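Local coordinates for protein beta-galactosidase (Marinomonas sp. ef1, PDB 6Y2K) that probably hydrolyses terminal beta-D-galactosyl residues from galactosides as a hexameric, cold-active family GH42 beta-galactosidase, at residues W39-E43 and R118-T122; L58-H62 and Y128-V134; G71-A75 and T139-Y143. One frame throughout, in Å; residues are numbered along the deposited sequence. Where two conformers were deposited one is given.

Contact 1 of 3, residues W39-E43 and R118-T122; sequences WSTIE and RRMVT
Trp39 lays one face of its indole against Met120, whose CE sits 3.2 Å above the ring plane, offset toward the rim. This methyl is directed at the five-membered ring, 3.5 Å from CE to the centroid, as a CH-pi contact. SD stands farther off above the same ring, at 4.8 Å from its centroid, which adds a distant Met-aromatic interaction. Met120 reaches this place because its chain bends at both chi2 (58°) and chi3 (78°), folding the methyl back over the pyrrole while CB stays near the benzo atoms CZ2 and CH2. One turn of helix 39-42 further on, Ile42 brings CG2 to 4.0 Å from Met120 CE, so the methyl has aliphatic company as well as the indole. Glu43, where the chain leaves helical geometry, stretches its carboxylate toward Arg119. OE1 takes two donors: Trp39 NE1 at 3.2 Å on the anti lone pair, close to the indole plane, and Arg119 NH2 on the syn lone pair, in the guanidinium plane. The bond to Arg119, part of a salt bridge, is modelled very short; it belongs to one of two Arg119 conformers and its exact length is doubtful. The indole N-H and Gly47 N, which binds OE2, would help hold the carboxylate in place. A second subunit meets this short helix too, with its Ser184 and Asp186 hydrogen-bonded to Ser40. The contact joins the beta-alpha loop after strand 29-34 to helix 111-128 on the outside of a TIM barrel.

Contact 2 of 3, residues L58-H62 and Y128-V134; sequences LDILH and YGHHPAV
Leu58 covers one face of the His131 ring: Leu58 CB makes a CH-pi contact, 4.1 Å from the ring centroid, and Leu58 CD1 lies 4.1 Å above the same face, over its centre. Leu58 CD1 also meets Val134 CG2, more loosely, and lies 3.4 Å from Tyr128 CD1, approaching that ring obliquely; Tyr128 OH is hydrogen-bonded to Asp55 OD1. Both nitrogens of His131 have partners. ND1 accepts from Ala133 N at 3.1 Å, the donor only 7° out of the ring plane, whereas NE2 is held more loosely, giving a weak, bent bond to Asp59 OD1 at the edge. The carboxylate is twisted 34° from the imidazole, and OD1 also binds a glycerol, probably from the crystallisation liquor. Two consecutive type I turns that share His131, Tyr128 to His131 and His131 to Val134, shape this connection between helix 111-128 and strand 134-138 of the TIM barrel; it lies against helix 52-63, the preceding barrel helix, and Ala133 pairs by backbone with Val68 of strand 67-71 beside it. Ala133 CB fits against the helix, 3.6 Å from Leu58 O and 3.8 Å from His62 CB. His62, with CG anti to the backbone N (chi1 -170°), carries its ring past Ala133 to Pro132, which crosses it at about a right angle and places CG above one face, 4.2 Å from the plane and toward the rim.

Contact 3 of 3, residues G71-A75 and T139-Y143; sequences GTPTA and TDNEY
Asp140 of loop 139-143 meets Thr72, Thr74 and Ala75 of loop 71-75, and its backbone is gripped first: Asp140 N donates to Thr72 OG1 at 2.8 Å in a nearly straight bond (169°). That hydroxyl has a further partner in Gln226 OE1 of helix 205-233. Moving out along the side chain, CB comes 3.5 Å from Thr74 OG1. With chi1 at -160°, CG lies beside the carbonyl carbon, and the carboxylate is carried toward 71-75. There OD2 receives the hydroxyl of Thr74 OG1 at 2.6 Å, from the anti side but 26° out of the carboxylate plane; Gln226 NE2 binds the same hydroxyl, so one glutamine holds both threonines. The other oxygen, OD1, turns to its own loop and takes Asn141 N at 2.8 Å. It also forms a salt bridge with Arg104 and rests 3.6 Å from Ala75 CB. The buried carboxylate is therefore well supplied with donors, and Arg104 would probably favour its charged form. Beyond it, Ala75 CB packs on Asn141 CB at 3.9 Å, while Asn141 OD1 is taken by Asn242 ND2. The two loops follow strands 67-71 and 134-138 at the C-terminal mouth of a TIM barrel, where the Asn141-Glu142 pair matches the Asn-Glu signature of clan GH-A glycosidases, consistent with Glu142 as the acid/base; Glu314 on strand 310-315, near both, is the probable nucleophile.

How the contacts relate
The three contacts sit on adjoining strand and helix units of one TIM barrel, their segments alternating along the chain. Contacts 1 and 3 are neighbours, centres about 11 Å apart, and touch directly: Trp39 CE3 lies 3.6 Å from Pro73 O, and Met120 CG 3.9 Å from Pro73 CG. Loop 71-75 thus packs on both helix 111-128 and loop 139-143. Contact 2 lies at the opposite, N-terminal end of the strands, its centre about 18 Å from contact 1 and 19 Å from contact 3. The probable active site, at Glu142 with Glu314 nearby, adjoins contact 3, where a glycerol bound to Glu142 may mark the sugar pocket; contact 2 is partly exposed, at the other end of the barrel.

Contact 1 of 3, residues W39-E43 and R118-T122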
loop_
_atom_site.group_PDB
_atom_site.type_symbol
_atom_site.label_atom_id
_atom_site.label_comp_id
_atom_site.label_asym_id
_atom_site.label_seq_id
_atom_site.Cartn_x
_atom_site.Cartn_y
_atom_site.Cartn_z
ATOM N N TRP A 39 -19.104 -2.878 53.508
ATOM C CA TRP A 39 -19.348 -1.888 54.573
ATOM C C TRP A 39 -20.815 -1.455 54.662
ATOM O O TRP A 39 -21.354 -1.389 55.761
ATOM C CB TRP A 39 -18.417 -0.662 54.462
ATOM C CG TRP A 39 -18.214 0.137 55.746
ATOM C CD1 TRP A 39 -19.121 0.359 56.752
ATOM C CD2 TRP A 39 -17.032 0.866 56.122
ATOM N NE1 TRP A 39 -18.577 1.159 57.723
ATOM C CE2 TRP A 39 -17.300 1.488 57.366
ATOM C CE3 TRP A 39 -15.784 1.071 55.523
ATOM C CZ2 TRP A 39 -16.354 2.276 58.031
ATOM C CZ3 TRP A 39 -14.846 1.858 56.185
ATOM C CH2 TRP A 39 -15.136 2.446 57.430
ATOM N N SER A 40 -21.483 -1.192 53.536
ATOM C CA SER A 40 -22.911 -0.812 53.593
ATOM C C SER A 40 -23.825 -1.939 54.112
ATOM O O SER A 40 -24.907 -1.654 54.617
ATOM C CB SER A 40 -23.436 -0.276 52.253
ATOM O OG SER A 40 -23.770 -1.310 51.339
ATOM N N THR A 41 -23.397 -3.197 53.984
ATOM C CA THR A 41 -24.121 -4.336 54.575
ATOM C C THR A 41 -23.842 -4.404 56.085
ATOM O O THR A 41 -24.761 -4.614 56.879
ATOM C CB THR A 41 -23.735 -5.661 53.882
ATOM O OG1 THR A 41 -24.036 -5.577 52.481
ATOM C CG2 THR A 41 -24.489 -6.848 54.477
ATOM N N ILE A 42 -22.582 -4.196 56.471
ATOM C CA ILE A 42 -22.180 -4.229 57.883
ATOM C C ILE A 42 -22.784 -3.060 58.677
ATOM O O ILE A 42 -23.284 -3.269 59.778
ATOM C CB ILE A 42 -20.643 -4.202 58.057
ATOM C CG1 ILE A 42 -19.996 -5.444 57.422
ATOM C CG2 ILE A 42 -20.261 -4.126 59.541
ATOM C CD1 ILE A 42 -18.507 -5.312 57.190
ATOM N N GLU A 43 -22.705 -1.846 58.127
ATOM C CA GLU A 43 -23.087 -0.620 58.835
ATOM C C GLU A 43 -23.847 0.320 57.885
ATOM O O GLU A 43 -23.282 1.301 57.384
ATOM C CB GLU A 43 -21.851 0.069 59.432
ATOM C CG GLU A 43 -22.182 1.131 60.482
ATOM C CD GLU A 43 -20.953 1.740 61.158
ATOM O OE1 GLU A 43 -19.850 1.669 60.587
ATOM O OE2 GLU A 43 -21.076 2.309 62.270
ATOM N N ARG A 118 -9.379 2.859 61.207
ATOM C CA ARG A 118 -8.908 2.291 62.474
ATOM C C ARG A 118 -10.068 1.657 63.245
ATOM O O ARG A 118 -9.936 0.538 63.742
ATOM C CB ARG A 118 -8.209 3.340 63.346
ATOM C CG ARG A 118 -7.369 2.740 64.479
ATOM C CD ARG A 118 -6.904 3.810 65.460
ATOM N NE ARG A 118 -6.246 4.918 64.777
ATOM C CZ ARG A 118 -5.014 4.864 64.286
ATOM N NH1 ARG A 118 -4.298 3.755 64.404
ATOM N NH2 ARG A 118 -4.504 5.920 63.677
ATOM N N ARG A 119 -11.198 2.373 63.323
ATOM C CA ARG A 119 -12.402 1.879 64.012
ATOM C C ARG A 119 -12.935 0.589 63.406
ATOM O O ARG A 119 -13.152 -0.390 64.118
ATOM C CB ARG A 119 -13.535 2.923 64.008
ATOM C CG ARG A 119 -14.737 2.509 64.860
ATOM C CD ARG A 119 -15.972 3.394 64.704
ATOM N NE ARG A 119 -16.471 3.411 63.333
ATOM C CZ ARG A 119 -17.528 2.733 62.892
ATOM N NH1 ARG A 119 -18.254 1.975 63.710
ATOM N NH2 ARG A 119 -17.855 2.840 61.617
ATOM N N MET A 120 -13.167 0.596 62.093
ATOM C CA MET A 120 -13.788 -0.551 61.424
ATOM C C MET A 120 -12.865 -1.771 61.371
ATOM O O MET A 120 -13.318 -2.898 61.587
ATOM C CB MET A 120 -14.280 -0.185 60.008
ATOM C CG MET A 120 -14.763 -1.371 59.180
ATOM S SD MET A 120 -16.119 -2.306 59.919
ATOM C CE MET A 120 -17.511 -1.239 59.568
ATOM N N VAL A 121 -11.588 -1.550 61.078
ATOM C CA VAL A 121 -10.637 -2.659 61.011
ATOM C C VAL A 121 -10.433 -3.285 62.397
ATOM O O VAL A 121 -10.318 -4.507 62.507
ATOM C CB VAL A 121 -9.296 -2.254 60.367
ATOM C CG1 VAL A 121 -8.280 -3.395 60.448
ATOM C CG2 VAL A 121 -9.523 -1.875 58.905
ATOM N N THR A 122 -10.396 -2.456 63.437
ATOM C CA THR A 122 -10.356 -2.957 64.813
ATOM C C THR A 122 -11.600 -3.782 65.142
ATOM O O THR A 122 -11.476 -4.888 65.674
ATOM C CB THR A 122 -10.188 -1.823 65.836
ATOM O OG1 THR A 122 -8.965 -1.128 65.571
ATOM C CG2 THR A 122 -10.152 -2.381 67.277
#

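Contact 2 of 3, residues L58-H62 and Y128-V134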
loop_
_atom_site.group_PDB
_atom_site.type_symbol
_atom_site.label_atom_id
_atom_site.label_comp_id
_atom_site.label_asym_id
_atom_site.label_seq_id
_atom_site.Cartn_x
_atom_site.Cartn_y
_atom_site.Cartn_z
ATOM N N LEU A 58 -18.937 -17.483 57.060
ATOM C CA LEU A 58 -17.643 -18.053 57.427
ATOM C C LEU A 58 -17.805 -19.483 57.965
ATOM O O LEU A 58 -17.008 -20.353 57.629
ATOM C CB LEU A 58 -16.917 -17.189 58.454
ATOM C CG LEU A 58 -16.450 -15.793 58.023
ATOM C CD1 LEU A 58 -15.872 -15.046 59.214
ATOM C CD2 LEU A 58 -15.423 -15.874 56.910
ATOM N N ASP A 59 -18.841 -19.729 58.771
ATOM C CA ASP A 59 -19.096 -21.094 59.280
ATOM C C ASP A 59 -19.414 -22.085 58.157
ATOM O O ASP A 59 -18.892 -23.197 58.160
ATOM C CB ASP A 59 -20.201 -21.114 60.358
ATOM C CG ASP A 59 -19.730 -20.564 61.713
ATOM O OD1 ASP A 59 -18.514 -20.325 61.920
ATOM O OD2 ASP A 59 -20.597 -20.368 62.589
ATOM N N ILE A 60 -20.235 -21.679 57.190
ATOM C CA ILE A 60 -20.578 -22.541 56.053
ATOM C C ILE A 60 -19.331 -22.885 55.222
ATOM O O ILE A 60 -19.101 -24.055 54.898
ATOM C CB ILE A 60 -21.703 -21.926 55.182
ATOM C CG1 ILE A 60 -23.038 -22.006 55.941
ATOM C CG2 ILE A 60 -21.827 -22.633 53.828
ATOM C CD1 ILE A 60 -24.126 -21.096 55.418
ATOM N N LEU A 61 -18.522 -21.869 54.911
ATOM C CA LEU A 61 -17.276 -22.067 54.166
ATOM C C LEU A 61 -16.308 -22.988 54.931
ATOM O O LEU A 61 -15.717 -23.890 54.337
ATOM C CB LEU A 61 -16.607 -20.720 53.849
ATOM C CG LEU A 61 -17.402 -19.796 52.914
ATOM C CD1 LEU A 61 -16.836 -18.383 52.930
ATOM C CD2 LEU A 61 -17.433 -20.353 51.495
ATOM N N HIS A 62 -16.172 -22.772 56.241
ATOM C CA HIS A 62 -15.341 -23.636 57.090
ATOM C C HIS A 62 -15.804 -25.098 57.083
ATOM O O HIS A 62 -14.979 -26.006 57.017
ATOM C CB HIS A 62 -15.315 -23.124 58.528
ATOM C CG HIS A 62 -14.313 -23.818 59.396
ATOM N ND1 HIS A 62 -12.957 -23.788 59.138
ATOM C CD2 HIS A 62 -14.465 -24.554 60.524
ATOM C CE1 HIS A 62 -12.320 -24.480 60.066
ATOM N NE2 HIS A 62 -13.212 -24.958 60.917
ATOM N N TYR A 128 -13.191 -11.387 64.218
ATOM C CA TYR A 128 -12.850 -12.507 63.323
ATOM C C TYR A 128 -11.387 -12.902 63.280
ATOM O O TYR A 128 -11.048 -13.895 62.620
ATOM C CB TYR A 128 -13.303 -12.191 61.890
ATOM C CG TYR A 128 -14.784 -11.962 61.754
ATOM C CD1 TYR A 128 -15.690 -13.006 61.905
ATOM C CD2 TYR A 128 -15.282 -10.700 61.485
ATOM C CE1 TYR A 128 -17.051 -12.792 61.776
ATOM C CE2 TYR A 128 -16.632 -10.477 61.360
ATOM C CZ TYR A 128 -17.513 -11.520 61.506
ATOM O OH TYR A 128 -18.846 -11.255 61.363
ATOM N N GLY A 129 -10.522 -12.157 63.968
ATOM C CA GLY A 129 -9.080 -12.401 63.927
ATOM C C GLY A 129 -8.627 -13.781 64.380
ATOM O O GLY A 129 -7.541 -14.228 63.989
ATOM N N HIS A 130 -9.442 -14.451 65.204
ATOM C CA HIS A 130 -9.162 -15.836 65.646
ATOM C C HIS A 130 -10.197 -16.864 65.186
ATOM O O HIS A 130 -10.221 -17.989 65.677
ATOM C CB HIS A 130 -9.000 -15.868 67.171
ATOM C CG HIS A 130 -7.867 -15.024 67.662
ATOM N ND1 HIS A 130 -7.970 -14.206 68.764
ATOM C CD2 HIS A 130 -6.615 -14.851 67.183
ATOM C CE1 HIS A 130 -6.824 -13.575 68.951
ATOM N NE2 HIS A 130 -5.985 -13.946 68.002
ATOM N N HIS A 131 -11.022 -16.496 64.210
ATOM C CA HIS A 131 -12.006 -17.409 63.654
ATOM C C HIS A 131 -11.248 -18.511 62.894
ATOM O O HIS A 131 -10.326 -18.194 62.135
ATOM C CB HIS A 131 -12.953 -16.647 62.730
ATOM C CG HIS A 131 -14.187 -17.406 62.367
ATOM N ND1 HIS A 131 -14.163 -18.511 61.551
ATOM C CD2 HIS A 131 -15.486 -17.212 62.697
ATOM C CE1 HIS A 131 -15.391 -18.976 61.408
ATOM N NE2 HIS A 131 -16.212 -18.203 62.092
ATOM N N PRO A 132 -11.607 -19.803 63.108
ATOM C CA PRO A 132 -10.846 -20.888 62.476
ATOM C C PRO A 132 -10.945 -20.971 60.946
ATOM O O PRO A 132 -10.099 -21.605 60.321
ATOM C CB PRO A 132 -11.417 -22.164 63.127
ATOM C CG PRO A 132 -12.765 -21.778 63.622
ATOM C CD PRO A 132 -12.674 -20.322 63.990
ATOM N N ALA A 133 -11.980 -20.372 60.364
ATOM C CA ALA A 133 -12.098 -20.219 58.903
ATOM C C ALA A 133 -11.105 -19.221 58.299
ATOM O O ALA A 133 -10.740 -19.362 57.143
ATOM C CB ALA A 133 -13.524 -19.806 58.515
ATOM N N VAL A 134 -10.687 -18.214 59.060
ATOM C CA VAL A 134 -9.907 -17.108 58.498
ATOM C C VAL A 134 -8.425 -17.463 58.474
ATOM O O VAL A 134 -7.788 -17.574 59.521
ATOM C CB VAL A 134 -10.156 -15.789 59.259
ATOM C CG1 VAL A 134 -9.289 -14.657 58.708
ATOM C CG2 VAL A 134 -11.626 -15.409 59.179
#

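Contact 3 of 3, residues G71-A75 and T139-Y143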
loop_
_atom_site.group_PDB
_atom_site.type_symbol
_atom_site.label_atom_id
_atom_site.label_comp_id
_atom_site.label_asym_id
_atom_site.label_seq_id
_atom_site.Cartn_x
_atom_site.Cartn_y
_atom_site.Cartn_z
ATOM N N GLY A 71 -11.459 -9.740 53.519
ATOM C CA GLY A 71 -11.085 -8.385 53.084
ATOM C C GLY A 71 -11.617 -7.293 54.006
ATOM O O GLY A 71 -12.800 -7.303 54.327
ATOM N N THR A 72 -10.763 -6.350 54.421
ATOM C CA THR A 72 -11.240 -5.158 55.113
ATOM C C THR A 72 -11.986 -4.311 54.068
ATOM O O THR A 72 -11.551 -4.237 52.918
ATOM C CB THR A 72 -10.130 -4.323 55.814
ATOM O OG1 THR A 72 -9.237 -3.729 54.857
ATOM C CG2 THR A 72 -9.356 -5.175 56.798
ATOM N N PRO A 73 -13.111 -3.692 54.457
ATOM C CA PRO A 73 -14.023 -3.067 53.502
ATOM C C PRO A 73 -13.755 -1.583 53.188
ATOM O O PRO A 73 -14.664 -0.868 52.744
ATOM C CB PRO A 73 -15.371 -3.236 54.203
ATOM C CG PRO A 73 -15.020 -3.022 55.632
ATOM C CD PRO A 73 -13.701 -3.725 55.809
ATOM N N THR A 74 -12.512 -1.145 53.349
ATOM C CA THR A 74 -12.181 0.281 53.332
ATOM C C THR A 74 -12.061 0.916 51.932
ATOM O O THR A 74 -11.921 2.139 51.827
ATOM C CB THR A 74 -10.893 0.555 54.135
ATOM O OG1 THR A 74 -9.823 -0.252 53.637
ATOM C CG2 THR A 74 -11.096 0.244 55.606
ATOM N N ALA A 75 -12.130 0.110 50.873
ATOM C CA ALA A 75 -12.113 0.625 49.498
ATOM C C ALA A 75 -13.389 1.363 49.141
ATOM O O ALA A 75 -13.366 2.255 48.287
ATOM C CB ALA A 75 -11.892 -0.511 48.506
ATOM N N THR A 139 -5.981 -6.361 52.900
ATOM C CA THR A 139 -6.231 -4.965 53.266
ATOM C C THR A 139 -6.863 -4.218 52.092
ATOM O O THR A 139 -6.318 -4.224 50.999
ATOM C CB THR A 139 -4.942 -4.242 53.673
ATOM O OG1 THR A 139 -3.945 -4.427 52.661
ATOM C CG2 THR A 139 -4.432 -4.784 55.006
ATOM N N ASP A 140 -8.022 -3.604 52.311
ATOM C CA ASP A 140 -8.624 -2.707 51.321
ATOM C C ASP A 140 -8.869 -3.511 50.005
ATOM O O ASP A 140 -9.257 -4.698 50.062
ATOM C CB ASP A 140 -7.707 -1.470 51.172
ATOM C CG ASP A 140 -8.401 -0.240 50.569
ATOM O OD1 ASP A 140 -8.393 -0.125 49.312
ATOM O OD2 ASP A 140 -8.865 0.639 51.337
ATOM N N ASN A 141 -8.688 -2.881 48.844
ATOM C CA ASN A 141 -8.855 -3.537 47.547
ATOM C C ASN A 141 -8.252 -2.655 46.452
ATOM O O ASN A 141 -8.783 -1.587 46.160
ATOM C CB ASN A 141 -10.332 -3.795 47.228
ATOM C CG ASN A 141 -10.507 -4.656 45.986
ATOM O OD1 ASN A 141 -10.316 -5.888 46.031
ATOM N ND2 ASN A 141 -10.850 -4.017 44.865
ATOM N N GLU A 142 -7.141 -3.106 45.875
ATOM C CA GLU A 142 -6.509 -2.455 44.724
ATOM C C GLU A 142 -6.222 -0.980 44.981
ATOM O O GLU A 142 -6.778 -0.091 44.332
ATOM C CB GLU A 142 -7.353 -2.638 43.444
ATOM C CG GLU A 142 -7.433 -4.072 42.919
ATOM C CD GLU A 142 -8.044 -4.157 41.523
ATOM O OE1 GLU A 142 -8.947 -3.350 41.218
ATOM O OE2 GLU A 142 -7.623 -5.026 40.717
ATOM N N TYR A 143 -5.340 -0.736 45.949
ATOM C CA TYR A 143 -4.819 0.593 46.220
ATOM C C TYR A 143 -4.411 1.215 44.902
ATOM O O TYR A 143 -3.713 0.573 44.113
ATOM C CB TYR A 143 -3.556 0.545 47.100
ATOM C CG TYR A 143 -3.723 0.109 48.544
ATOM C CD1 TYR A 143 -4.789 0.551 49.321
ATOM C CD2 TYR A 143 -2.768 -0.700 49.151
ATOM C CE1 TYR A 143 -4.916 0.170 50.656
ATOM C CE2 TYR A 143 -2.888 -1.089 50.480
ATOM C CZ TYR A 143 -3.958 -0.650 51.230
ATOM O OH TYR A 143 -4.071 -1.038 52.554
#